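PDB 3QBR: SJCHGC06286 protein from Schistosoma japonicum, which belongs to the Bcl-2 family of apoptosis regulators and probably binds the BH domains of partner proteins. Local coordinates for residues His80-Val85 with Val133-Lys138. Sequence-based numbering, arbitrary orientation.
Sequences HEIEPV and VLRLSK
On the surface of the all-helical Bcl-2 fold, here a C-terminally truncated form of a protein with a predicted membrane helix, Arg135, in the last turns of helix 119-137, reaches across to Ile82 and Glu83, where the short linker after helix 58-79 turns into the brief helix 83-89. The two backbones stay well apart, 9.6 Å between CA of Ile82 and CA of Arg135, and one long side chain spans most of that interval. Arginine suits such a place: its methylene groups can lie against an apolar neighbour while the charged end travels on to acidic partners near the surface. Ile82 and Arg135 approach from opposite directions. With CG1 of Ile82 beside the backbone N (chi1 -59°), the CG2 branch is the one anti to N and turned to the arginine, and it packs 3.4 Å from CD of Arg135. The guanidinium turns its edge to the isoleucine, with CB of Ile82 lying in its plane; the closer approach of NH1 is too short to be trusted at 2.6 Å resolution. The arginine chain heads for Ile82 along its methylenes, and the bend at chi3 (73°) only sets how the guanidinium is turned. Its strongest polar partner is OD1 of Asp92, just beyond the short helix, bound through NE in a salt bridge. Glu83 contributes less: its side chain crosses the arginine at about a right angle, and the carboxylate and guanidinium planes are 35° apart. An exposed acid suits the start of a helix, where its charge probably goes well with the helix dipole; its CG merely comes within 4.0 Å of NH1 of Arg135. Any attraction between the charges falls short of a salt bridge, with OE2 of Glu83 4.1 Å from NH2 of Arg135.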
loop_
_atom_site.group_PDB
_atom_site.type_symbol
_atom_site.label_atom_id
_atom_site.label_comp_id
_atom_site.label_asym_id
_atom_site.label_seq_id
_atom_site.Cartn_x
_atom_site.Cartn_y
_atom_site.Cartn_z
ATOM N N HIS A 80 17.478 3.079 0.286
ATOM C CA HIS A 80 17.070 1.950 1.112
ATOM C C HIS A 80 17.102 0.676 0.301
ATOM O O HIS A 80 17.017 0.700 -0.926
ATOM C CB HIS A 80 15.641 2.109 1.624
ATOM C CG HIS A 80 15.410 3.337 2.451
ATOM N ND1 HIS A 80 15.782 3.420 3.767
ATOM C CD2 HIS A 80 14.807 4.509 2.140
ATOM C CE1 HIS A 80 15.432 4.611 4.242
ATOM N NE2 HIS A 80 14.839 5.284 3.278
ATOM N N GLU A 81 17.206 -0.443 0.999
ATOM C CA GLU A 81 17.102 -1.737 0.357
ATOM C C GLU A 81 15.934 -2.485 0.973
ATOM O O GLU A 81 15.370 -2.062 1.992
ATOM C CB GLU A 81 18.404 -2.534 0.495
ATOM C CG GLU A 81 19.460 -2.207 -0.568
ATOM C CD GLU A 81 20.015 -0.794 -0.440
ATOM O OE1 GLU A 81 20.176 -0.318 0.706
ATOM O OE2 GLU A 81 20.294 -0.159 -1.483
ATOM N N ILE A 82 15.571 -3.599 0.349
ATOM C CA ILE A 82 14.403 -4.352 0.776
ATOM C C ILE A 82 14.805 -5.466 1.723
ATOM O O ILE A 82 14.354 -5.505 2.870
ATOM C CB ILE A 82 13.631 -4.943 -0.439
ATOM C CG1 ILE A 82 13.181 -3.824 -1.389
ATOM C CG2 ILE A 82 12.440 -5.747 0.015
ATOM C CD1 ILE A 82 12.081 -4.238 -2.361
ATOM N N GLU A 83 15.698 -6.328 1.232
ATOM C CA GLU A 83 16.002 -7.639 1.823
ATOM C C GLU A 83 15.939 -7.759 3.344
ATOM O O GLU A 83 15.444 -8.767 3.870
ATOM C CB GLU A 83 17.349 -8.138 1.320
ATOM C CG GLU A 83 17.379 -8.359 -0.172
ATOM C CD GLU A 83 18.269 -9.520 -0.554
ATOM O OE1 GLU A 83 19.429 -9.566 -0.080
ATOM O OE2 GLU A 83 17.803 -10.390 -1.323
ATOM N N PRO A 84 16.444 -6.739 4.049
ATOM C CA PRO A 84 16.433 -6.694 5.514
ATOM C C PRO A 84 15.043 -6.940 6.073
ATOM O O PRO A 84 14.810 -7.898 6.807
ATOM C CB PRO A 84 16.837 -5.252 5.821
ATOM C CG PRO A 84 17.616 -4.803 4.631
ATOM C CD PRO A 84 17.081 -5.549 3.450
ATOM N N VAL A 85 14.121 -6.064 5.697
ATOM C CA VAL A 85 12.788 -6.011 6.288
ATOM C C VAL A 85 11.904 -7.214 5.956
ATOM O O VAL A 85 11.080 -7.625 6.773
ATOM C CB VAL A 85 12.064 -4.721 5.858
ATOM C CG1 VAL A 85 10.993 -4.356 6.868
ATOM C CG2 VAL A 85 13.068 -3.584 5.688
ATOM N N VAL A 133 3.545 -7.350 -1.063
ATOM C CA VAL A 133 2.697 -8.275 -1.814
ATOM C C VAL A 133 3.510 -8.996 -2.901
ATOM O O VAL A 133 3.471 -10.224 -3.022
ATOM C CB VAL A 133 1.441 -7.559 -2.409
ATOM C CG1 VAL A 133 0.843 -8.354 -3.641
ATOM C CG2 VAL A 133 0.399 -7.304 -1.302
ATOM N N LEU A 134 4.266 -8.230 -3.669
ATOM C CA LEU A 134 5.140 -8.814 -4.677
ATOM C C LEU A 134 6.213 -9.752 -4.114
ATOM O O LEU A 134 6.629 -10.696 -4.788
ATOM C CB LEU A 134 5.789 -7.709 -5.486
ATOM C CG LEU A 134 4.771 -6.956 -6.330
ATOM C CD1 LEU A 134 5.434 -5.788 -7.085
ATOM C CD2 LEU A 134 4.073 -7.933 -7.276
ATOM N N ARG A 135 6.671 -9.514 -2.889
ATOM C CA ARG A 135 7.666 -10.415 -2.307
ATOM C C ARG A 135 6.998 -11.640 -1.724
ATOM O O ARG A 135 7.544 -12.729 -1.773
ATOM C CB ARG A 135 8.516 -9.718 -1.243
ATOM C CG ARG A 135 9.427 -8.654 -1.816
ATOM C CD ARG A 135 10.659 -8.435 -0.945
ATOM N NE ARG A 135 11.626 -9.529 -1.051
ATOM C CZ ARG A 135 12.947 -9.361 -1.059
ATOM N NH1 ARG A 135 13.463 -8.142 -0.983
ATOM N NH2 ARG A 135 13.755 -10.407 -1.160
ATOM N N LEU A 136 5.821 -11.449 -1.152
ATOM C CA LEU A 136 5.021 -12.555 -0.646
ATOM C C LEU A 136 4.634 -13.531 -1.757
ATOM O O LEU A 136 4.483 -14.730 -1.533
ATOM C CB LEU A 136 3.755 -12.008 0.012
ATOM C CG LEU A 136 3.884 -11.584 1.472
ATOM C CD1 LEU A 136 2.731 -10.664 1.859
ATOM C CD2 LEU A 136 3.930 -12.822 2.376
ATOM N N SER A 137 4.467 -13.010 -2.961
ATOM C CA SER A 137 3.917 -13.810 -4.039
ATOM C C SER A 137 4.975 -14.643 -4.774
ATOM O O SER A 137 4.631 -15.616 -5.462
ATOM C CB SER A 137 3.085 -12.938 -4.990
ATOM O OG SER A 137 3.906 -12.091 -5.751
ATOM N N LYS A 138 6.249 -14.283 -4.609
ATOM C CA LYS A 138 7.344 -15.157 -5.048
ATOM C C LYS A 138 7.143 -16.609 -4.580
ATOM O O LYS A 138 7.442 -17.534 -5.317
ATOM C CB LYS A 138 8.723 -14.640 -4.596
ATOM C CG LYS A 138 9.211 -13.363 -5.295
ATOM C CD LYS A 138 9.321 -13.529 -6.819
ATOM C CE LYS A 138 9.792 -12.241 -7.505
ATOM N NZ LYS A 138 9.835 -12.343 -9.003
#